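Local coordinates for adhesion G-protein coupled receptor G6 (PDB 6V55) that is an adhesion G-protein coupled receptor linked to myelination, whose large calcium-binding extracellular region probably takes part in cell adhesion and in regulating signalling, at residues Pro472-Lys477 / Ala525-Asn530; Thr542-Leu547 / Ser559-Ile564; Asn567-Ser572 / Met675-Thr680. All blocks are in the same frame, centred on the assembly; numbering follows the deposited sequence.

Contact 1 (Pro472-Lys477 / Ala525-Asn530); sequences PCFPYK and ADISNN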
loop_
_atom_site.group_PDB
_atom_site.type_symbol
_atom_site.label_atom_id
_atom_site.label_comp_id
_atom_site.label_asym_id
_atom_site.label_seq_id
_atom_site.Cartn_x
_atom_site.Cartn_y
_atom_site.Cartn_z
ATOM N N PRO A 472 -5.062 15.159 7.377
ATOM C CA PRO A 472 -4.557 16.537 7.375
ATOM C C PRO A 472 -5.550 17.557 6.854
ATOM O O PRO A 472 -6.347 17.286 5.949
ATOM C CB PRO A 472 -3.346 16.461 6.441
ATOM C CG PRO A 472 -3.503 15.199 5.694
ATOM C CD PRO A 472 -4.085 14.287 6.696
ATOM N N CYS A 473 -5.467 18.758 7.433
ATOM C CA CYS A 473 -6.239 19.885 6.944
ATOM C C CYS A 473 -5.692 20.298 5.583
ATOM O O CYS A 473 -4.484 20.493 5.427
ATOM C CB CYS A 473 -6.163 21.059 7.926
ATOM S SG CYS A 473 -7.113 20.870 9.450
ATOM N N PHE A 474 -6.573 20.383 4.590
ATOM C CA PHE A 474 -6.168 20.830 3.265
ATOM C C PHE A 474 -6.093 22.350 3.247
ATOM O O PHE A 474 -7.053 23.005 3.640
ATOM C CB PHE A 474 -7.159 20.344 2.208
ATOM C CG PHE A 474 -6.776 20.723 0.814
ATOM C CD1 PHE A 474 -5.755 20.040 0.167
ATOM C CD2 PHE A 474 -7.396 21.786 0.161
ATOM C CE1 PHE A 474 -5.388 20.369 -1.127
ATOM C CE2 PHE A 474 -7.013 22.145 -1.135
ATOM C CZ PHE A 474 -6.006 21.428 -1.776
ATOM N N PRO A 475 -4.994 22.949 2.770
ATOM C CA PRO A 475 -3.742 22.354 2.286
ATOM C C PRO A 475 -2.497 22.584 3.148
ATOM O O PRO A 475 -1.403 22.246 2.691
ATOM C CB PRO A 475 -3.538 23.058 0.960
ATOM C CG PRO A 475 -3.993 24.455 1.281
ATOM C CD PRO A 475 -5.115 24.343 2.311
ATOM N N TYR A 476 -2.628 23.141 4.348
ATOM C CA TYR A 476 -1.425 23.518 5.073
ATOM C C TYR A 476 -0.934 22.439 6.028
ATOM O O TYR A 476 0.247 22.469 6.404
ATOM C CB TYR A 476 -1.668 24.847 5.792
ATOM C CG TYR A 476 -1.959 25.930 4.781
ATOM C CD1 TYR A 476 -1.064 26.180 3.729
ATOM C CD2 TYR A 476 -3.121 26.688 4.846
ATOM C CE1 TYR A 476 -1.319 27.170 2.771
ATOM C CE2 TYR A 476 -3.376 27.675 3.900
ATOM C CZ TYR A 476 -2.474 27.909 2.868
ATOM O OH TYR A 476 -2.741 28.892 1.938
ATOM N N LYS A 477 -1.820 21.508 6.415
ATOM C CA LYS A 477 -1.543 20.331 7.263
ATOM C C LYS A 477 -1.003 20.675 8.651
ATOM O O LYS A 477 -0.380 19.818 9.290
ATOM C CB LYS A 477 -0.584 19.328 6.608
ATOM C CG LYS A 477 -0.871 18.913 5.192
ATOM C CD LYS A 477 0.343 18.128 4.671
ATOM C CE LYS A 477 0.254 16.637 4.913
ATOM N NZ LYS A 477 0.822 15.855 3.776
ATOM N N ALA A 525 3.120 25.442 -3.417
ATOM C CA ALA A 525 3.939 24.879 -4.492
ATOM C C ALA A 525 3.767 23.368 -4.635
ATOM O O ALA A 525 3.965 22.833 -5.736
ATOM C CB ALA A 525 5.417 25.201 -4.256
ATOM N N ASP A 526 3.399 22.674 -3.552
ATOM C CA ASP A 526 3.092 21.256 -3.651
ATOM C C ASP A 526 1.796 20.995 -4.430
ATOM O O ASP A 526 1.804 20.162 -5.351
ATOM C CB ASP A 526 3.015 20.644 -2.252
ATOM C CG ASP A 526 3.746 19.306 -2.144
ATOM O OD1 ASP A 526 4.615 19.186 -1.247
ATOM O OD2 ASP A 526 3.452 18.377 -2.942
ATOM N N ILE A 527 0.697 21.710 -4.091
ATOM C CA ILE A 527 -0.637 21.457 -4.666
ATOM C C ILE A 527 -0.675 21.737 -6.162
ATOM O O ILE A 527 -1.448 21.110 -6.900
ATOM C CB ILE A 527 -1.741 22.318 -4.030
ATOM C CG1 ILE A 527 -1.592 22.505 -2.547
ATOM C CG2 ILE A 527 -3.083 21.675 -4.241
ATOM C CD1 ILE A 527 -2.373 23.755 -2.133
ATOM N N SER A 528 0.146 22.677 -6.624
ATOM C CA SER A 528 0.100 23.184 -7.980
ATOM C C SER A 528 0.703 22.236 -9.009
ATOM O O SER A 528 0.495 22.449 -10.207
ATOM C CB SER A 528 0.819 24.520 -8.013
ATOM O OG SER A 528 0.570 25.237 -6.830
ATOM N N ASN A 529 1.437 21.203 -8.590
ATOM C CA ASN A 529 1.834 20.163 -9.531
ATOM C C ASN A 529 0.654 19.280 -9.926
ATOM O O ASN A 529 0.644 18.709 -11.027
ATOM C CB ASN A 529 2.941 19.320 -8.915
ATOM C CG ASN A 529 4.308 19.794 -9.320
ATOM O OD1 ASN A 529 5.142 20.137 -8.471
ATOM N ND2 ASN A 529 4.558 19.821 -10.629
ATOM N N ASN A 530 -0.345 19.166 -9.044
ATOM C CA ASN A 530 -1.509 18.313 -9.217
ATOM C C ASN A 530 -2.512 18.951 -10.170
ATOM O O ASN A 530 -2.449 20.146 -10.485
ATOM C CB ASN A 530 -2.219 18.048 -7.885
ATOM C CG ASN A 530 -1.262 17.715 -6.740
ATOM O OD1 ASN A 530 -0.086 17.383 -6.951
ATOM N ND2 ASN A 530 -1.784 17.778 -5.512
#
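Pro-475, in the loop after strand 468-472 and preceded by a cis peptide bond, sets its CA 7.7 Å from the CA of Ile-527 on helix 517-527, the closest CA pair between the two segments. No hydrogen bond crosses here; the joint is apolar and buried. Ile-527 supplies both of its branches. The tip of the longer one, CD1, presses on Pro-475 CB at 3.4 Å, a snug fit, and reaches the neighbouring CG as well. The shorter branch, CG2, is anti to the backbone N and meets the edge of the Phe-474 ring near its plane, 3.8 Å from CZ. That edge faces the isoleucine because Phe-474 CG is also anti to its own backbone N (chi1 -178°), which brings the far end of the ring, CZ and CE1, up to the isoleucine. Pro-475 is itself wedged between two aromatic faces: its CB sits 3.7 Å above the Phe-474 ring plane, and its CG 3.9 Å above that of Tyr-476. With an alanine here in place of Ile-527, the proline ring and the phenylalanine edge would probably both lose their partner and a gap would open between loop and helix. His-457 stacks on Phe-474, and a disulfide to Cys-504 tethers Cys-473. Lys-477 forms salt bridges with Asp-98 and Glu-53, two residues of the calcium site in the CUB domain. The arrangement is consistent with the small disulfide-bonded hormone-receptor domain of adhesion receptors docking onto the helical part of the GAIN domain that follows it.

Contact 2 (Thr542-Leu547 / Ser559-Ile564); sequences TKVMEL and STVVTI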
loop_
_atom_site.group_PDB
_atom_site.type_symbol
_atom_site.label_atom_id
_atom_site.label_comp_id
_atom_site.label_asym_id
_atom_site.label_seq_id
_atom_site.Cartn_x
_atom_site.Cartn_y
_atom_site.Cartn_z
ATOM N N THR A 542 -4.065 34.307 -5.763
ATOM C CA THR A 542 -4.360 35.445 -4.887
ATOM C C THR A 542 -3.513 35.419 -3.612
ATOM O O THR A 542 -2.917 36.446 -3.247
ATOM C CB THR A 542 -5.853 35.492 -4.573
ATOM O OG1 THR A 542 -6.561 35.793 -5.788
ATOM C CG2 THR A 542 -6.173 36.569 -3.549
ATOM N N LYS A 543 -3.373 34.237 -2.982
ATOM C CA LYS A 543 -2.522 34.083 -1.798
ATOM C C LYS A 543 -1.035 34.337 -2.090
ATOM O O LYS A 543 -0.345 34.932 -1.250
ATOM C CB LYS A 543 -2.705 32.691 -1.197
ATOM C CG LYS A 543 -2.079 32.538 0.183
ATOM C CD LYS A 543 -2.591 33.599 1.152
ATOM C CE LYS A 543 -4.025 33.265 1.581
ATOM N NZ LYS A 543 -4.709 34.335 2.369
ATOM N N VAL A 544 -0.547 33.943 -3.280
ATOM C CA VAL A 544 0.818 34.262 -3.707
ATOM C C VAL A 544 1.001 35.771 -3.852
ATOM O O VAL A 544 2.041 36.315 -3.459
ATOM C CB VAL A 544 1.146 33.504 -5.013
ATOM C CG1 VAL A 544 2.359 34.061 -5.755
ATOM C CG2 VAL A 544 1.397 32.078 -4.700
ATOM N N MET A 545 -0.040 36.483 -4.303
ATOM C CA MET A 545 0.030 37.943 -4.372
ATOM C C MET A 545 0.064 38.584 -2.985
ATOM O O MET A 545 0.795 39.560 -2.771
ATOM C CB MET A 545 -1.147 38.494 -5.169
ATOM C CG MET A 545 -1.161 40.022 -5.327
ATOM S SD MET A 545 0.349 40.676 -6.088
ATOM C CE MET A 545 -0.352 40.778 -7.705
ATOM N N GLU A 546 -0.687 38.030 -2.025
ATOM C CA GLU A 546 -0.626 38.536 -0.657
ATOM C C GLU A 546 0.736 38.261 -0.037
ATOM O O GLU A 546 1.309 39.127 0.644
ATOM C CB GLU A 546 -1.727 37.899 0.187
ATOM C CG GLU A 546 -3.144 38.125 -0.327
ATOM C CD GLU A 546 -4.184 37.321 0.463
ATOM O OE1 GLU A 546 -5.377 37.316 0.061
ATOM O OE2 GLU A 546 -3.806 36.691 1.487
ATOM N N LEU A 547 1.283 37.084 -0.340
ATOM C CA LEU A 547 2.583 36.675 0.148
ATOM C C LEU A 547 3.689 37.554 -0.404
ATOM O O LEU A 547 4.589 37.939 0.338
ATOM C CB LEU A 547 2.827 35.223 -0.243
ATOM C CG LEU A 547 4.044 34.508 0.317
ATOM C CD1 LEU A 547 3.603 33.149 0.743
ATOM C CD2 LEU A 547 5.157 34.393 -0.693
ATOM N N SER A 559 12.357 31.301 -5.107
ATOM C CA SER A 559 12.407 30.075 -5.890
ATOM C C SER A 559 11.148 29.253 -5.686
ATOM O O SER A 559 10.692 28.589 -6.615
ATOM C CB SER A 559 13.653 29.270 -5.561
ATOM O OG SER A 559 13.351 28.225 -4.656
ATOM N N THR A 560 10.527 29.349 -4.514
ATOM C CA THR A 560 9.254 28.668 -4.326
ATOM C C THR A 560 8.134 29.390 -5.060
ATOM O O THR A 560 7.259 28.743 -5.659
ATOM C CB THR A 560 8.945 28.547 -2.840
ATOM O OG1 THR A 560 10.155 28.261 -2.130
ATOM C CG2 THR A 560 8.011 27.430 -2.613
ATOM N N VAL A 561 8.173 30.726 -5.062
ATOM C CA VAL A 561 7.098 31.495 -5.676
ATOM C C VAL A 561 7.152 31.372 -7.197
ATOM O O VAL A 561 6.102 31.257 -7.836
ATOM C CB VAL A 561 7.161 32.952 -5.153
ATOM C CG1 VAL A 561 6.250 33.915 -5.911
ATOM C CG2 VAL A 561 6.798 32.973 -3.696
ATOM N N VAL A 562 8.355 31.212 -7.775
ATOM C CA VAL A 562 8.482 31.102 -9.232
ATOM C C VAL A 562 7.981 29.737 -9.704
ATOM O O VAL A 562 7.456 29.601 -10.827
ATOM C CB VAL A 562 9.940 31.468 -9.641
ATOM C CG1 VAL A 562 10.441 30.822 -10.926
ATOM C CG2 VAL A 562 10.031 32.980 -9.811
ATOM N N THR A 563 7.973 28.753 -8.801
ATOM C CA THR A 563 7.476 27.480 -9.256
ATOM C C THR A 563 6.012 27.261 -8.935
ATOM O O THR A 563 5.432 26.313 -9.477
ATOM C CB THR A 563 8.341 26.361 -8.699
ATOM O OG1 THR A 563 8.205 26.294 -7.276
ATOM C CG2 THR A 563 9.790 26.649 -9.030
ATOM N N ILE A 564 5.407 28.077 -8.062
ATOM C CA ILE A 564 3.948 28.166 -8.064
ATOM C C ILE A 564 3.479 28.658 -9.420
ATOM O O ILE A 564 2.685 27.986 -10.082
ATOM C CB ILE A 564 3.439 29.056 -6.917
ATOM C CG1 ILE A 564 3.908 28.428 -5.615
ATOM C CG2 ILE A 564 1.948 29.098 -6.929
ATOM C CD1 ILE A 564 3.825 29.294 -4.371
#
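No aromatic ring enters the seam where Val-544 and Leu-547 pack on Val-561 and Ile-564. The one planar side-chain group of the two segments, the Glu-546 carboxylate, lies off to the side on the first helix: Lys-543 NZ meets its OE2 at 2.7 Å from the syn side, 27° out of the carboxylate plane, in a salt bridge one helical turn long. The motif is an antiparallel alpha-hairpin, helices 534-550 and 555-568 joined by a short connection, in what is probably the helical subdomain of the GAIN domain. Locally the axes run 11.2 Å apart at 155°, and the space between them is filled by branched aliphatic side chains.

Val-544 uses both of its methyls. CG1, anti to the backbone N (chi1 163°), lies 3.9 Å from Val-561 CG1, while CG2 meets Ile-564 at two points, CD1 at 3.7 Å and CG2 only slightly farther. One turn on, Leu-547 CD2 touches Val-561 CG2 at 3.7 Å, so that Val-561 is held between two residues of the facing helix. In each of these pairs the side chains run alongside one another, pointing opposite ways, instead of butting end to end. Val-548 and Val-540 extend the same seam beyond the two segments. Helix 517-527 covers one flank, with Val-520 against Leu-547 and Ala-525 against Ile-564, whereas Met-545 and Val-562 lean on helix 573-593. Lys-543 NZ also bonds to the carbonyls of Thr-508 and Ile-510. On the second helix the Thr-560 carbonyl oxygen takes Ile-564 N and, 3.1 Å away and above the carbonyl plane, Thr-563 OG1, besides a weak bond from Thr-563 N.

Contact 3 (Asn567-Ser572 / Met675-Thr680); sequences NVMVSS and MFFGRT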
loop_
_atom_site.group_PDB
_atom_site.type_symbol
_atom_site.label_atom_id
_atom_site.label_comp_id
_atom_site.label_asym_id
_atom_site.label_seq_id
_atom_site.Cartn_x
_atom_site.Cartn_y
_atom_site.Cartn_z
ATOM N N ASN A 567 4.095 26.192 -12.324
ATOM C CA ASN A 567 3.116 25.119 -12.326
ATOM C C ASN A 567 1.750 25.594 -12.795
ATOM O O ASN A 567 1.001 24.812 -13.391
ATOM C CB ASN A 567 2.963 24.549 -10.938
ATOM C CG ASN A 567 4.114 23.710 -10.509
ATOM O OD1 ASN A 567 5.035 23.452 -11.281
ATOM N ND2 ASN A 567 4.103 23.319 -9.237
ATOM N N VAL A 568 1.380 26.855 -12.534
ATOM C CA VAL A 568 0.120 27.317 -13.115
ATOM C C VAL A 568 0.271 27.605 -14.599
ATOM O O VAL A 568 -0.732 27.653 -15.303
ATOM C CB VAL A 568 -0.520 28.540 -12.419
ATOM C CG1 VAL A 568 -0.449 28.425 -10.901
ATOM C CG2 VAL A 568 0.027 29.862 -12.905
ATOM N N MET A 569 1.492 27.714 -15.118
ATOM C CA MET A 569 1.651 27.853 -16.557
ATOM C C MET A 569 1.405 26.561 -17.326
ATOM O O MET A 569 1.235 26.623 -18.543
ATOM C CB MET A 569 3.044 28.337 -16.884
ATOM C CG MET A 569 3.201 29.792 -16.722
ATOM S SD MET A 569 4.874 30.274 -17.133
ATOM C CE MET A 569 5.118 31.136 -15.606
ATOM N N VAL A 570 1.416 25.394 -16.674
ATOM C CA VAL A 570 1.147 24.163 -17.414
ATOM C C VAL A 570 -0.286 23.729 -17.161
ATOM O O VAL A 570 -0.690 22.632 -17.567
ATOM C CB VAL A 570 2.132 23.025 -17.078
ATOM C CG1 VAL A 570 3.519 23.384 -17.538
ATOM C CG2 VAL A 570 2.141 22.704 -15.616
ATOM N N SER A 571 -1.081 24.599 -16.538
ATOM C CA SER A 571 -2.500 24.327 -16.370
ATOM C C SER A 571 -3.224 24.576 -17.682
ATOM O O SER A 571 -2.631 25.021 -18.672
ATOM C CB SER A 571 -3.075 25.193 -15.259
ATOM O OG SER A 571 -2.615 24.685 -14.024
ATOM N N SER A 572 -4.526 24.295 -17.694
ATOM C CA SER A 572 -5.333 24.559 -18.881
ATOM C C SER A 572 -5.479 26.061 -19.107
ATOM O O SER A 572 -5.293 26.871 -18.194
ATOM C CB SER A 572 -6.719 23.934 -18.747
ATOM O OG SER A 572 -7.550 24.748 -17.930
ATOM N N MET A 675 12.938 38.448 -17.464
ATOM C CA MET A 675 12.077 37.272 -17.325
ATOM C C MET A 675 11.886 36.621 -18.687
ATOM O O MET A 675 11.705 37.313 -19.696
ATOM C CB MET A 675 10.693 37.623 -16.756
ATOM C CG MET A 675 10.725 38.506 -15.533
ATOM S SD MET A 675 9.130 39.000 -14.916
ATOM C CE MET A 675 9.492 40.747 -14.710
ATOM N N PHE A 676 11.925 35.294 -18.722
ATOM C CA PHE A 676 11.622 34.539 -19.931
ATOM C C PHE A 676 10.453 33.617 -19.620
ATOM O O PHE A 676 10.538 32.797 -18.697
ATOM C CB PHE A 676 12.847 33.749 -20.406
ATOM C CG PHE A 676 12.578 32.843 -21.575
ATOM C CD1 PHE A 676 12.380 31.468 -21.388
ATOM C CD2 PHE A 676 12.545 33.358 -22.859
ATOM C CE1 PHE A 676 12.125 30.637 -22.465
ATOM C CE2 PHE A 676 12.304 32.535 -23.949
ATOM C CZ PHE A 676 12.084 31.175 -23.754
ATOM N N PHE A 677 9.370 33.743 -20.382
ATOM C CA PHE A 677 8.192 32.901 -20.198
ATOM C C PHE A 677 8.210 31.814 -21.268
ATOM O O PHE A 677 8.025 32.093 -22.455
ATOM C CB PHE A 677 6.912 33.728 -20.265
ATOM C CG PHE A 677 6.672 34.582 -19.048
ATOM C CD1 PHE A 677 7.252 35.846 -18.935
ATOM C CD2 PHE A 677 5.851 34.126 -18.018
ATOM C CE1 PHE A 677 7.029 36.637 -17.816
ATOM C CE2 PHE A 677 5.611 34.920 -16.889
ATOM C CZ PHE A 677 6.202 36.176 -16.798
ATOM N N GLY A 678 8.463 30.575 -20.852
ATOM C CA GLY A 678 8.453 29.478 -21.803
ATOM C C GLY A 678 7.076 29.120 -22.313
ATOM O O GLY A 678 6.959 28.575 -23.414
ATOM N N ARG A 679 6.032 29.421 -21.543
ATOM C CA ARG A 679 4.661 29.097 -21.898
ATOM C C ARG A 679 3.854 30.386 -22.000
ATOM O O ARG A 679 4.181 31.395 -21.365
ATOM C CB ARG A 679 4.059 28.130 -20.879
ATOM C CG ARG A 679 4.716 26.757 -20.945
ATOM C CD ARG A 679 3.794 25.656 -20.471
ATOM N NE ARG A 679 2.572 25.626 -21.261
ATOM C CZ ARG A 679 2.382 24.839 -22.313
ATOM N NH1 ARG A 679 3.339 23.994 -22.689
ATOM N NH2 ARG A 679 1.230 24.897 -22.982
ATOM N N THR A 680 2.813 30.368 -22.832
ATOM C CA THR A 680 2.142 31.608 -23.208
ATOM C C THR A 680 0.739 31.744 -22.643
ATOM O O THR A 680 0.029 32.675 -23.026
ATOM C CB THR A 680 2.074 31.754 -24.731
ATOM O OG1 THR A 680 0.994 30.959 -25.245
ATOM C CG2 THR A 680 3.389 31.342 -25.388
#
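Met-569 and Phe-677 make a Met-aromatic contact where the helical layer meets the beta sheet of what is probably a GAIN fold. The sulfur approaches the ring from its edge: Met-569 SD is 5.4 Å from the Phe-677 centroid, 77° off the ring normal. The thioether bends at chi3 (-127°), which lays its methyl CE 3.9 Å from Phe-677 CD2. Beside this buried pair, nearer the surface, Arg-679 folds over the backbone of Met-569 and Val-570. Its NE gives a weak hydrogen bond to Met-569 O at 3.2 Å, with an angle of only 121° at the hydrogen, and its CD packs on Val-570 CG1 at 3.7 Å, the two chains crossing at about a right angle.

A type I turn from Val-568 to Ser-571 puts Met-569 and Val-570 in its middle positions. Farther out, Phe-683 meets the Phe-677 ring edge-to-face, Leu-608 touches both that phenylalanine and Met-569, and Leu-584 of helix 573-593 adds to the packing. Strand 671-677 is tied by backbone bonds to both neighbouring strands. Ser-572, following the turn, is the N-cap of helix 573-593, its OG bonding to Ala-575 N.

Overall arrangement
Read from the N terminus, the three contacts come in series: each closes before the next opens, so none nests in or crosses another. Contact 1 closes a loop of 47 residues and joins the disulfide-rich region to helix 517-527. Contact 2 spans just 11 residues, the end of one helix, the short connection and the start of the next. Contact 3 reaches over 102 residues, carrying the chain from helix 555-568 and the turn after it through helix 573-593 and several strands to strand 671-677. Helix 555-568 serves contacts 2 and 3, and it also touches contact 1 where Ala-525 lies against Ile-564 and Ser-528 against Asn-567. Together they join the loop to the helices and the helices to the sheet.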